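Local coordinates for protein NAD_Gly3P_dh, NAD-dependent glycerol-3-phosphate dehydrogenase (Streptosporangium roseum, PDB 5OCM) that is an imine reductase that probably uses NADPH as the hydride donor to turn imines into amines, at residues S94-S97 against E98-R101; P123-V126 against G127-D130; L174-M177 against W178-N182; L261-T264 against L265-A269. All coordinates share one frame; numbering follows the deposited sequence.

Contact 1. Residues S94-S97 against E98-R101; sequences SGTS and EQAR. With NAP (NADP nicotinamide-adenine-dinucleotide phosphate), chain G.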
loop_
_atom_site.group_PDB
_atom_site.type_symbol
_atom_site.label_atom_id
_atom_site.label_comp_id
_atom_site.label_asym_id
_atom_site.label_seq_id
_atom_site.Cartn_x
_atom_site.Cartn_y
_atom_site.Cartn_z
ATOM N N SER A 94 6.701 15.712 13.756
ATOM C CA SER A 94 6.166 15.842 12.393
ATOM C C SER A 94 6.077 17.302 11.943
ATOM O O SER A 94 5.868 18.203 12.737
ATOM C CB SER A 94 4.807 15.174 12.262
ATOM O OG SER A 94 4.850 13.869 12.724
ATOM N N GLY A 95 6.228 17.510 10.642
ATOM C CA GLY A 95 6.051 18.867 10.080
ATOM C C GLY A 95 6.383 18.910 8.609
ATOM O O GLY A 95 6.551 17.864 7.987
ATOM N N THR A 96 6.504 20.105 8.075
ATOM C CA THR A 96 6.778 20.325 6.643
ATOM C C THR A 96 8.274 20.638 6.472
ATOM O O THR A 96 8.991 20.965 7.442
ATOM C CB THR A 96 5.988 21.520 6.112
ATOM O OG1 THR A 96 6.392 22.705 6.819
ATOM C CG2 THR A 96 4.471 21.292 6.299
ATOM N N SER A 97 8.724 20.600 5.232
ATOM C CA SER A 97 10.105 20.904 4.913
ATOM C C SER A 97 10.445 22.365 5.267
ATOM O O SER A 97 11.527 22.650 5.801
ATOM C CB SER A 97 10.431 20.554 3.452
ATOM O OG SER A 97 9.748 21.406 2.570
ATOM N N GLU A 98 9.498 23.259 5.025
ATOM C CA GLU A 98 9.665 24.652 5.412
ATOM C C GLU A 98 9.890 24.812 6.933
ATOM O O GLU A 98 10.735 25.569 7.371
ATOM C CB GLU A 98 8.479 25.485 4.992
ATOM C CG GLU A 98 8.643 26.976 5.262
ATOM C CD GLU A 98 7.473 27.811 4.721
ATOM O OE1 GLU A 98 6.359 27.397 4.372
ATOM O OE2 GLU A 98 7.715 28.973 4.658
ATOM N N GLN A 99 9.100 24.099 7.728
ATOM C CA GLN A 99 9.248 24.173 9.195
ATOM C C GLN A 99 10.609 23.648 9.643
ATOM O O GLN A 99 11.282 24.272 10.486
ATOM C CB GLN A 99 8.109 23.416 9.884
ATOM C CG GLN A 99 6.773 24.097 9.740
ATOM C CD GLN A 99 5.575 23.244 10.155
ATOM O OE1 GLN A 99 5.683 22.034 10.216
ATOM N NE2 GLN A 99 4.449 23.892 10.423
ATOM N N ALA A 100 11.048 22.538 9.031
ATOM C CA ALA A 100 12.321 21.949 9.368
ATOM C C ALA A 100 13.458 22.939 9.062
ATOM O O ALA A 100 14.390 23.066 9.866
ATOM C CB ALA A 100 12.532 20.664 8.608
ATOM N N ARG A 101 13.378 23.592 7.918
ATOM C CA ARG A 101 14.435 24.537 7.539
ATOM C C ARG A 101 14.428 25.770 8.463
ATOM O O ARG A 101 15.507 26.331 8.727
ATOM C CB ARG A 101 14.314 24.945 6.042
ATOM C CG ARG A 101 14.619 23.788 5.121
ATOM C CD ARG A 101 14.638 24.138 3.649
ATOM N NE ARG A 101 14.616 22.881 2.848
ATOM C CZ ARG A 101 13.621 22.436 2.077
ATOM N NH1 ARG A 101 12.501 23.131 1.960
ATOM N NH2 ARG A 101 13.729 21.260 1.468
HETATM P PA NAP G . 0.787 12.815 21.527
HETATM O O1A NAP G . 0.505 11.525 22.295
HETATM O O2A NAP G . -0.452 13.537 21.259
HETATM O O5B NAP G . 1.867 13.771 22.296
HETATM C C5B NAP G . 1.942 15.156 21.975
HETATM C C4B NAP G . 3.101 15.638 22.814
HETATM O O4B NAP G . 3.445 16.978 22.511
HETATM C C3B NAP G . 2.861 15.569 24.356
HETATM O O3B NAP G . 4.064 15.183 25.060
HETATM C C2B NAP G . 2.490 17.036 24.658
HETATM O O2B NAP G . 2.617 17.418 26.040
HETATM C C1B NAP G . 3.441 17.752 23.738
HETATM N N9A NAP G . 3.073 19.129 23.468
HETATM C C8A NAP G . 2.058 19.601 22.737
HETATM N N7A NAP G . 2.053 20.925 22.712
HETATM C C5A NAP G . 3.103 21.314 23.463
HETATM C C6A NAP G . 3.683 22.587 23.852
HETATM N N6A NAP G . 3.102 23.771 23.413
HETATM N N1A NAP G . 4.721 22.585 24.716
HETATM C C2A NAP G . 5.292 21.443 25.157
HETATM N N3A NAP G . 4.838 20.218 24.822
HETATM C C4A NAP G . 3.773 20.143 23.986
HETATM O O3 NAP G . 1.458 12.608 20.112
HETATM P PN NAP G . 2.490 11.380 19.751
HETATM O O1N NAP G . 1.731 10.289 19.114
HETATM O O2N NAP G . 3.537 11.210 20.864
HETATM O O5D NAP G . 3.152 12.181 18.514
HETATM C C5D NAP G . 4.245 13.064 18.780
HETATM C C4D NAP G . 4.889 13.379 17.445
HETATM O O4D NAP G . 5.406 12.106 16.866
HETATM C C3D NAP G . 3.885 14.043 16.481
HETATM O O3D NAP G . 4.536 15.049 15.683
HETATM C C2D NAP G . 3.484 12.831 15.624
HETATM O O2D NAP G . 2.969 13.124 14.316
HETATM C C1D NAP G . 4.822 12.044 15.594
HETATM N N1N NAP G . 4.659 10.637 15.286
HETATM C C2N NAP G . 3.883 9.865 16.020
HETATM C C3N NAP G . 3.704 8.506 15.697
HETATM C C7N NAP G . 2.790 7.603 16.435
HETATM O O7N NAP G . 2.637 6.471 15.925
HETATM N N7N NAP G . 2.192 8.001 17.524
HETATM C C4N NAP G . 4.414 7.959 14.617
HETATM C C5N NAP G . 5.304 8.788 13.940
HETATM C C6N NAP G . 5.395 10.119 14.310
HETATM P P2B NAP G . 1.395 17.152 27.046
HETATM O O1X NAP G . 1.514 15.719 27.448
HETATM O O2X NAP G . 1.687 18.195 28.070
HETATM O O3X NAP G . 0.150 17.602 26.279
HETATM O O HOH W 1 4.647 20.794 12.457
HETATM O O HOH W 2 4.935 24.835 6.282
HETATM O O HOH W 3 11.197 21.191 -0.035
#
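The carbonyl O of S97 lies over one face of the R101 guanidinium, and a water sits at its edge, in plane, accepting from R101 NH2 at 2.9 Å while donating to S97 OG. A second flat group, the Q99 amide, accepts through OE1 from T96 N at 3.0 Å, with the donor 41° out of the carbonyl plane rather than on a lone pair. Together T96 and Q99 form a capping box at the start of helix 97-109. The reciprocal bond runs from Q99 N to T96 OG1 at 3.2 Å; with chi1 at 62° the hydroxyl is tucked between the backbone N and the carbonyl carbon and faces the first turn. Regular helix bonding follows at once, A100 N to T96 O and R101 N to S97 O.

S97 OG is hydrogen-bonded to E248 of the second subunit, and R101 NE forms a salt bridge with D162. Just before the cap, S94 belongs to the NADP pocket: its backbone N donates to O3D of the nicotinamide ribose at 3.0 Å. A second water donates to both S94 O and Q99 OE1, and S94 OG stands 2.6 Å from O2D of that ribose, either being able to donate.

Contact 2. Residues P123-V126 against G127-D130; sequences PQVV and GTAD. With NAP (NADP nicotinamide-adenine-dinucleotide phosphate), chain G.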
loop_
_atom_site.group_PDB
_atom_site.type_symbol
_atom_site.label_atom_id
_atom_site.label_comp_id
_atom_site.label_asym_id
_atom_site.label_seq_id
_atom_site.Cartn_x
_atom_site.Cartn_y
_atom_site.Cartn_z
ATOM N N PRO A 123 4.808 3.444 17.861
ATOM C CA PRO A 123 5.557 3.368 19.142
ATOM C C PRO A 123 5.965 1.964 19.538
ATOM O O PRO A 123 7.064 1.759 20.018
ATOM C CB PRO A 123 4.559 3.959 20.143
ATOM C CG PRO A 123 3.785 4.942 19.359
ATOM C CD PRO A 123 3.549 4.219 18.038
ATOM N N GLN A 124 5.098 0.986 19.261
ATOM C CA GLN A 124 5.403 -0.392 19.632
ATOM C C GLN A 124 6.557 -1.005 18.808
ATOM O O GLN A 124 7.144 -1.995 19.222
ATOM C CB GLN A 124 4.175 -1.311 19.490
ATOM C CG GLN A 124 2.882 -0.853 20.192
ATOM C CD GLN A 124 1.946 -0.011 19.251
ATOM O OE1 GLN A 124 2.295 1.104 18.868
ATOM N NE2 GLN A 124 0.734 -0.628 18.778
ATOM N N VAL A 125 6.871 -0.468 17.635
ATOM C CA VAL A 125 7.938 -0.961 16.808
ATOM C C VAL A 125 9.261 -0.234 17.057
ATOM O O VAL A 125 10.341 -0.790 16.817
ATOM C CB VAL A 125 7.466 -0.932 15.313
ATOM C CG1 VAL A 125 8.588 -1.213 14.346
ATOM C CG2 VAL A 125 6.316 -1.908 15.123
ATOM N N VAL A 126 9.183 0.985 17.593
ATOM C CA VAL A 126 10.376 1.725 17.973
ATOM C C VAL A 126 11.198 0.847 18.938
ATOM O O VAL A 126 10.654 0.182 19.818
ATOM C CB VAL A 126 10.021 3.060 18.608
ATOM C CG1 VAL A 126 11.201 3.673 19.345
ATOM C CG2 VAL A 126 9.507 4.000 17.566
ATOM N N GLY A 127 12.511 0.852 18.740
ATOM C CA GLY A 127 13.419 0.081 19.544
ATOM C C GLY A 127 13.591 -1.352 19.082
ATOM O O GLY A 127 14.273 -2.126 19.729
ATOM N N THR A 128 12.991 -1.723 17.969
ATOM C CA THR A 128 13.165 -3.041 17.363
ATOM C C THR A 128 13.866 -2.896 16.037
ATOM O O THR A 128 13.957 -1.826 15.426
ATOM C CB THR A 128 11.812 -3.783 17.155
ATOM O OG1 THR A 128 11.053 -3.230 16.034
ATOM C CG2 THR A 128 10.974 -3.735 18.393
ATOM N N ALA A 129 14.322 -4.032 15.543
ATOM C CA ALA A 129 15.068 -4.073 14.294
ATOM C C ALA A 129 14.268 -3.567 13.108
ATOM O O ALA A 129 14.816 -2.980 12.212
ATOM C CB ALA A 129 15.676 -5.462 14.006
ATOM N N ASP A 130 12.964 -3.757 13.111
ATOM C CA ASP A 130 12.130 -3.271 12.041
ATOM C C ASP A 130 11.798 -1.782 12.031
ATOM O O ASP A 130 11.184 -1.306 11.089
ATOM C CB ASP A 130 10.819 -4.032 12.051
ATOM C CG ASP A 130 11.005 -5.502 11.655
ATOM O OD1 ASP A 130 12.008 -5.820 10.974
ATOM O OD2 ASP A 130 10.141 -6.289 12.051
HETATM P PA NAP G . 0.787 12.815 21.527
HETATM O O1A NAP G . 0.505 11.525 22.295
HETATM O O2A NAP G . -0.452 13.537 21.259
HETATM O O5B NAP G . 1.867 13.771 22.296
HETATM C C5B NAP G . 1.942 15.156 21.975
HETATM C C4B NAP G . 3.101 15.638 22.814
HETATM O O4B NAP G . 3.445 16.978 22.511
HETATM C C3B NAP G . 2.861 15.569 24.356
HETATM O O3B NAP G . 4.064 15.183 25.060
HETATM C C2B NAP G . 2.490 17.036 24.658
HETATM O O2B NAP G . 2.617 17.418 26.040
HETATM C C1B NAP G . 3.441 17.752 23.738
HETATM N N9A NAP G . 3.073 19.129 23.468
HETATM C C8A NAP G . 2.058 19.601 22.737
HETATM N N7A NAP G . 2.053 20.925 22.712
HETATM C C5A NAP G . 3.103 21.314 23.463
HETATM C C6A NAP G . 3.683 22.587 23.852
HETATM N N6A NAP G . 3.102 23.771 23.413
HETATM N N1A NAP G . 4.721 22.585 24.716
HETATM C C2A NAP G . 5.292 21.443 25.157
HETATM N N3A NAP G . 4.838 20.218 24.822
HETATM C C4A NAP G . 3.773 20.143 23.986
HETATM O O3 NAP G . 1.458 12.608 20.112
HETATM P PN NAP G . 2.490 11.380 19.751
HETATM O O1N NAP G . 1.731 10.289 19.114
HETATM O O2N NAP G . 3.537 11.210 20.864
HETATM O O5D NAP G . 3.152 12.181 18.514
HETATM C C5D NAP G . 4.245 13.064 18.780
HETATM C C4D NAP G . 4.889 13.379 17.445
HETATM O O4D NAP G . 5.406 12.106 16.866
HETATM C C3D NAP G . 3.885 14.043 16.481
HETATM O O3D NAP G . 4.536 15.049 15.683
HETATM C C2D NAP G . 3.484 12.831 15.624
HETATM O O2D NAP G . 2.969 13.124 14.316
HETATM C C1D NAP G . 4.822 12.044 15.594
HETATM N N1N NAP G . 4.659 10.637 15.286
HETATM C C2N NAP G . 3.883 9.865 16.020
HETATM C C3N NAP G . 3.704 8.506 15.697
HETATM C C7N NAP G . 2.790 7.603 16.435
HETATM O O7N NAP G . 2.637 6.471 15.925
HETATM N N7N NAP G . 2.192 8.001 17.524
HETATM C C4N NAP G . 4.414 7.959 14.617
HETATM C C5N NAP G . 5.304 8.788 13.940
HETATM C C6N NAP G . 5.395 10.119 14.310
HETATM P P2B NAP G . 1.395 17.152 27.046
HETATM O O1X NAP G . 1.514 15.719 27.448
HETATM O O2X NAP G . 1.687 18.195 28.070
HETATM O O3X NAP G . 0.150 17.602 26.279
#
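T128 folds back on V125 through two hydrogen bonds to a single carbonyl oxygen. The hydroxyl T128 OG1 donates to V125 O at 2.7 Å, lying in the carbonyl plane on a lone pair. The amide T128 N reaches the same V125 O at 3.0 Å, tilted 29° from that plane, and closes a type II beta turn from V125 to T128. The hydroxyl gets there because chi1 of 75° sets OG1 between its own backbone N and carbonyl carbon, beside the amide that makes the other bond. A valine in place of T128 would probably leave V125 O with the turn amide alone and the turn less firmly closed. At the third position of the turn, the backbone conformation of G127 is one in which a side chain would jam against V126 O.

Van der Waals contacts are few. V125 CG1 lies 3.6 Å from T128 OG1, the two side chains crossing at about a right angle, and T128 CG2 rests 3.4 Å from V125 O. An apolar touch is made by V125 CG1, 4.3 Å from D130 CB.

Cofactor contact falls to P123, whose ring carbon CD is 3.2 Å from O7N of the nicotinamide carboxamide of NADP.

The whole segment lies in the loop between strands 113-120 and 131-136. Against it runs helix 13-24: P123 packs on M14 and A17, V126 on M14 and A21, and K24 NZ is bonded to G127 O; D232 of the second subunit packs on P123 and Q124.

Contact 3. Residues L174-M177 against W178-N182; sequences LGIM and WGTLN. With 9RH (2,2,2-trifluoromethyl acetophenone hydrate), chain X.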
loop_
_atom_site.group_PDB
_atom_site.type_symbol
_atom_site.label_atom_id
_atom_site.label_comp_id
_atom_site.label_asym_id
_atom_site.label_seq_id
_atom_site.Cartn_x
_atom_site.Cartn_y
_atom_site.Cartn_z
ATOM N N LEU A 174 3.805 9.024 4.388
ATOM C CA LEU A 174 2.540 8.949 5.130
ATOM C C LEU A 174 1.349 8.936 4.176
ATOM O O LEU A 174 0.360 8.243 4.436
ATOM C CB LEU A 174 2.431 10.096 6.146
ATOM C CG LEU A 174 3.502 10.078 7.259
ATOM C CD1 LEU A 174 3.272 11.260 8.195
ATOM C CD2 LEU A 174 3.476 8.801 8.020
ATOM N N GLY A 175 1.427 9.656 3.062
ATOM C CA GLY A 175 0.389 9.570 2.029
ATOM C C GLY A 175 0.119 8.147 1.577
ATOM O O GLY A 175 -1.042 7.745 1.369
ATOM N N ILE A 176 1.186 7.377 1.448
ATOM C CA ILE A 176 1.095 5.959 1.073
ATOM C C ILE A 176 0.378 5.178 2.155
ATOM O O ILE A 176 -0.463 4.300 1.859
ATOM C CB ILE A 176 2.472 5.322 0.686
ATOM C CG1 ILE A 176 3.117 6.134 -0.410
ATOM C CG2 ILE A 176 2.275 3.899 0.228
ATOM C CD1 ILE A 176 4.549 5.667 -0.724
ATOM N N MET A 177 0.714 5.451 3.402
ATOM C CA MET A 177 0.020 4.806 4.516
ATOM C C MET A 177 -1.508 5.034 4.431
ATOM O O MET A 177 -2.300 4.082 4.556
ATOM C CB MET A 177 0.578 5.238 5.860
ATOM C CG MET A 177 -0.214 4.711 7.035
ATOM S SD MET A 177 0.405 5.296 8.636
ATOM C CE MET A 177 -0.067 7.019 8.487
ATOM N N TRP A 178 -1.930 6.275 4.245
ATOM C CA TRP A 178 -3.400 6.539 4.174
ATOM C C TRP A 178 -4.025 5.894 2.932
ATOM O O TRP A 178 -5.141 5.337 3.038
ATOM C CB TRP A 178 -3.770 8.012 4.308
ATOM C CG TRP A 178 -3.304 8.602 5.588
ATOM C CD1 TRP A 178 -3.571 8.144 6.856
ATOM C CD2 TRP A 178 -2.427 9.723 5.744
ATOM N NE1 TRP A 178 -2.896 8.895 7.778
ATOM C CE2 TRP A 178 -2.173 9.858 7.129
ATOM C CE3 TRP A 178 -1.836 10.589 4.857
ATOM C CZ2 TRP A 178 -1.361 10.836 7.627
ATOM C CZ3 TRP A 178 -1.016 11.569 5.345
ATOM C CH2 TRP A 178 -0.764 11.672 6.727
ATOM N N GLY A 179 -3.307 5.923 1.816
ATOM C CA GLY A 179 -3.826 5.357 0.565
ATOM C C GLY A 179 -4.068 3.853 0.735
ATOM O O GLY A 179 -5.094 3.306 0.332
ATOM N N THR A 180 -3.087 3.193 1.367
ATOM C CA THR A 180 -3.111 1.741 1.573
ATOM C C THR A 180 -4.147 1.394 2.668
ATOM O O THR A 180 -4.977 0.480 2.485
ATOM C CB THR A 180 -1.730 1.217 1.962
ATOM O OG1 THR A 180 -0.770 1.559 0.941
ATOM C CG2 THR A 180 -1.754 -0.268 2.169
ATOM N N LEU A 181 -4.132 2.111 3.793
ATOM C CA LEU A 181 -5.052 1.766 4.854
ATOM C C LEU A 181 -6.524 2.060 4.481
ATOM O O LEU A 181 -7.407 1.256 4.789
ATOM C CB LEU A 181 -4.735 2.543 6.154
ATOM C CG LEU A 181 -3.441 2.094 6.862
ATOM C CD1 LEU A 181 -3.252 2.968 8.056
ATOM C CD2 LEU A 181 -3.584 0.656 7.298
ATOM N N ASN A 182 -6.769 3.187 3.835
ATOM C CA ASN A 182 -8.146 3.489 3.434
ATOM C C ASN A 182 -8.698 2.447 2.472
ATOM O O ASN A 182 -9.836 1.998 2.632
ATOM C CB ASN A 182 -8.271 4.891 2.845
ATOM C CG ASN A 182 -8.280 5.999 3.861
ATOM O OD1 ASN A 182 -8.419 5.751 5.054
ATOM N ND2 ASN A 182 -8.147 7.256 3.378
HETATM O O1 9RH X . -0.317 9.478 12.436
HETATM C C1 9RH X . 0.952 9.557 11.856
HETATM O O2 9RH X . 0.971 10.135 10.584
HETATM C C2 9RH X . 1.662 8.213 11.902
HETATM C C3 9RH X . 0.999 7.082 12.356
HETATM C C4 9RH X . 1.598 5.838 12.285
HETATM C C5 9RH X . 2.876 5.710 11.800
HETATM C C6 9RH X . 3.547 6.822 11.367
HETATM C C7 9RH X . 2.945 8.073 11.404
HETATM C C8 9RH X . 1.621 10.553 12.754
HETATM F F1 9RH X . 0.909 11.678 12.753
HETATM F F2 9RH X . 2.906 10.799 12.366
HETATM F F3 9RH X . 1.608 10.029 13.966
#
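L174, M177 and W178 meet one another and the bound trifluoroacetophenone hydrate. L174 CD2 is 3.5 Å from ring carbon C7 of the ligand. M177 SD lies 3.9 Å from ligand C4, and W178 CZ2 is near the hydrate oxygen O2.

Behind these touches the three side chains brace each other. L174 CB makes an off-centre CH-pi contact with the six-membered ring of W178, 3.6 Å from CH2. M177 forms a Met-aromatic contact with the same indole: its chain runs straight to SD and then bends at chi3 (69°), which brings CE 3.5 Å from W178 NE1, approaching obliquely on the same side as L174 O. M177 CG also packs 3.6 Å from L181 CD1. A leucine in place of W178 would probably leave M177 CE and L174 CB without the flat surface they lean on, and H238 of the second subunit without its NE1 partner.

Further out from the ligand, I176 O is gripped twice, by T180 N and by T180 OG1 (each 2.9 Å), from opposite faces of its plane. T180 OG1 also bonds its counterpart on the second subunit.

The long helix 165-192 of the C-terminal domain thus lines the pocket of the bound hydrate, probably the substrate site; T241 of the second subunit bonds the ligand, consistent with the active site of imine reductases, built at the dimer interface from both subunits.

Contact 4. Residues L261-T264 against L265-A269; sequences LVRT and LADRA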
loop_
_atom_site.group_PDB
_atom_site.type_symbol
_atom_site.label_atom_id
_atom_site.label_comp_id
_atom_site.label_asym_id
_atom_site.label_seq_id
_atom_site.Cartn_x
_atom_site.Cartn_y
_atom_site.Cartn_z
ATOM N N LEU A 261 -12.756 8.346 -6.934
ATOM C CA LEU A 261 -11.602 9.240 -7.170
ATOM C C LEU A 261 -10.558 8.564 -8.066
ATOM O O LEU A 261 -9.977 9.213 -8.949
ATOM C CB LEU A 261 -10.973 9.768 -5.875
ATOM C CG LEU A 261 -9.779 10.718 -6.051
ATOM C CD1 LEU A 261 -10.124 11.948 -6.926
ATOM C CD2 LEU A 261 -9.230 11.173 -4.725
ATOM N N VAL A 262 -10.346 7.257 -7.875
ATOM C CA VAL A 262 -9.424 6.481 -8.740
ATOM C C VAL A 262 -9.895 6.618 -10.201
ATOM O O VAL A 262 -9.073 6.886 -11.106
ATOM C CB VAL A 262 -9.343 5.003 -8.304
ATOM C CG1 VAL A 262 -8.595 4.142 -9.320
ATOM C CG2 VAL A 262 -8.721 4.894 -6.891
ATOM N N ARG A 263 -11.192 6.436 -10.421
ATOM C CA ARG A 263 -11.775 6.531 -11.782
ATOM C C ARG A 263 -11.652 7.946 -12.350
ATOM O O ARG A 263 -11.237 8.112 -13.503
ATOM C CB ARG A 263 -13.252 6.059 -11.715
ATOM C CG ARG A 263 -14.046 5.909 -12.961
ATOM C CD ARG A 263 -13.364 5.370 -14.158
ATOM N NE ARG A 263 -14.385 4.639 -15.007
ATOM C CZ ARG A 263 -14.384 4.614 -16.360
ATOM N NH1 ARG A 263 -13.446 5.253 -17.065
ATOM N NH2 ARG A 263 -15.248 3.842 -16.966
ATOM N N THR A 264 -11.935 8.954 -11.539
ATOM C CA THR A 264 -11.817 10.353 -11.955
ATOM C C THR A 264 -10.411 10.667 -12.415
ATOM O O THR A 264 -10.205 11.333 -13.444
ATOM C CB THR A 264 -12.227 11.281 -10.795
ATOM O OG1 THR A 264 -13.628 11.080 -10.586
ATOM C CG2 THR A 264 -11.925 12.735 -11.040
ATOM N N LEU A 265 -9.427 10.241 -11.638
ATOM C CA LEU A 265 -8.041 10.553 -11.984
ATOM C C LEU A 265 -7.650 9.796 -13.239
ATOM O O LEU A 265 -7.002 10.392 -14.134
ATOM C CB LEU A 265 -7.116 10.195 -10.815
ATOM C CG LEU A 265 -7.178 11.097 -9.594
ATOM C CD1 LEU A 265 -6.538 10.437 -8.352
ATOM C CD2 LEU A 265 -6.512 12.439 -9.797
ATOM N N ALA A 266 -8.008 8.513 -13.336
ATOM C CA ALA A 266 -7.689 7.756 -14.510
ATOM C C ALA A 266 -8.393 8.334 -15.795
ATOM O O ALA A 266 -7.834 8.325 -16.884
ATOM C CB ALA A 266 -8.035 6.307 -14.333
ATOM N N ASP A 267 -9.596 8.837 -15.636
ATOM C CA ASP A 267 -10.335 9.474 -16.747
ATOM C C ASP A 267 -9.609 10.677 -17.324
ATOM O O ASP A 267 -9.753 10.937 -18.518
ATOM C CB ASP A 267 -11.754 9.931 -16.297
ATOM C CG ASP A 267 -12.730 8.806 -16.232
ATOM O OD1 ASP A 267 -12.478 7.696 -16.783
ATOM O OD2 ASP A 267 -13.765 9.056 -15.599
ATOM N N ARG A 268 -8.806 11.373 -16.530
ATOM C CA ARG A 268 -7.979 12.446 -17.041
ATOM C C ARG A 268 -6.893 11.917 -17.977
ATOM O O ARG A 268 -6.614 12.538 -19.025
ATOM C CB ARG A 268 -7.366 13.280 -15.943
ATOM C CG ARG A 268 -8.414 13.953 -15.086
ATOM C CD ARG A 268 -7.828 14.720 -13.969
ATOM N NE ARG A 268 -8.882 15.082 -13.024
ATOM C CZ ARG A 268 -8.672 15.614 -11.834
ATOM N NH1 ARG A 268 -9.709 15.907 -11.051
ATOM N NH2 ARG A 268 -7.425 15.842 -11.383
ATOM N N ALA A 269 -6.321 10.757 -17.653
ATOM C CA ALA A 269 -5.344 10.148 -18.533
ATOM C C ALA A 269 -6.039 9.693 -19.822
ATOM O O ALA A 269 -5.515 9.835 -20.912
ATOM C CB ALA A 269 -4.678 8.962 -17.851
#
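D267 N donates to R263 O at 2.8 Å, nearly straight out from the carbonyl. The carboxylate of D267 lies close to the same carbonyl, CG 3.2 Å from R263 O, because chi1 of -78° keeps it beside its own backbone N. The position of R263 NH1 is not secure, so its salt bridge to D267 OD1, weak in angle as a hydrogen bond, is doubtful in detail; the R263 chain does bend at chi2 and lead toward D267. R263 NH2 has a further salt bridge, to D243 on helix 235-252.

All this lies on helix 257-271 of the C-terminal domain, away from the residues that bind cofactor and ligand, though V262 packs on W178 of the second subunit. The i to i+4 bonds L265 N to L261 O (2.9 Å) and A266 N to V262 O (3.0 Å) are regular, whereas R268 N to T264 O is stretched to 3.4 Å and weak. T264 OG1 turns back to R260 O.

Leucines occupy another flank: L261 CG meets L265 CD1 at 4.0 Å, the side chains crossing at a slant, and L265 goes on to pack on M282 and F286 of its own chain and on L258 of the second subunit. T264 and R268 run side by side in the same direction, T264 CG2 lying 3.9 Å from R268 NH1. That nitrogen forms a salt bridge with E257 of the second subunit, while R268 NH2 bonds S290 OG.

In the fold
All four contacts are local, so none closes a long loop, and from the N terminus they follow in series without nesting or crossing. Contact 1 starts helix 97-109 after strand 88-91 of the Rossmann-type domain, and contact 2 closes a tight turn within the loop before strand 131-136; their centres are 24 Å apart on opposite sides of the chain's centre, yet both touch NADP. Contact 3 is in the long helix 165-192 and brings the C-terminal domain to the bound hydrate, its nearest atoms about 5 Å from contact 1. Contact 4 comes last, on helix 257-271, and reaches the pocket wall of the second subunit. Each of the four meets that subunit.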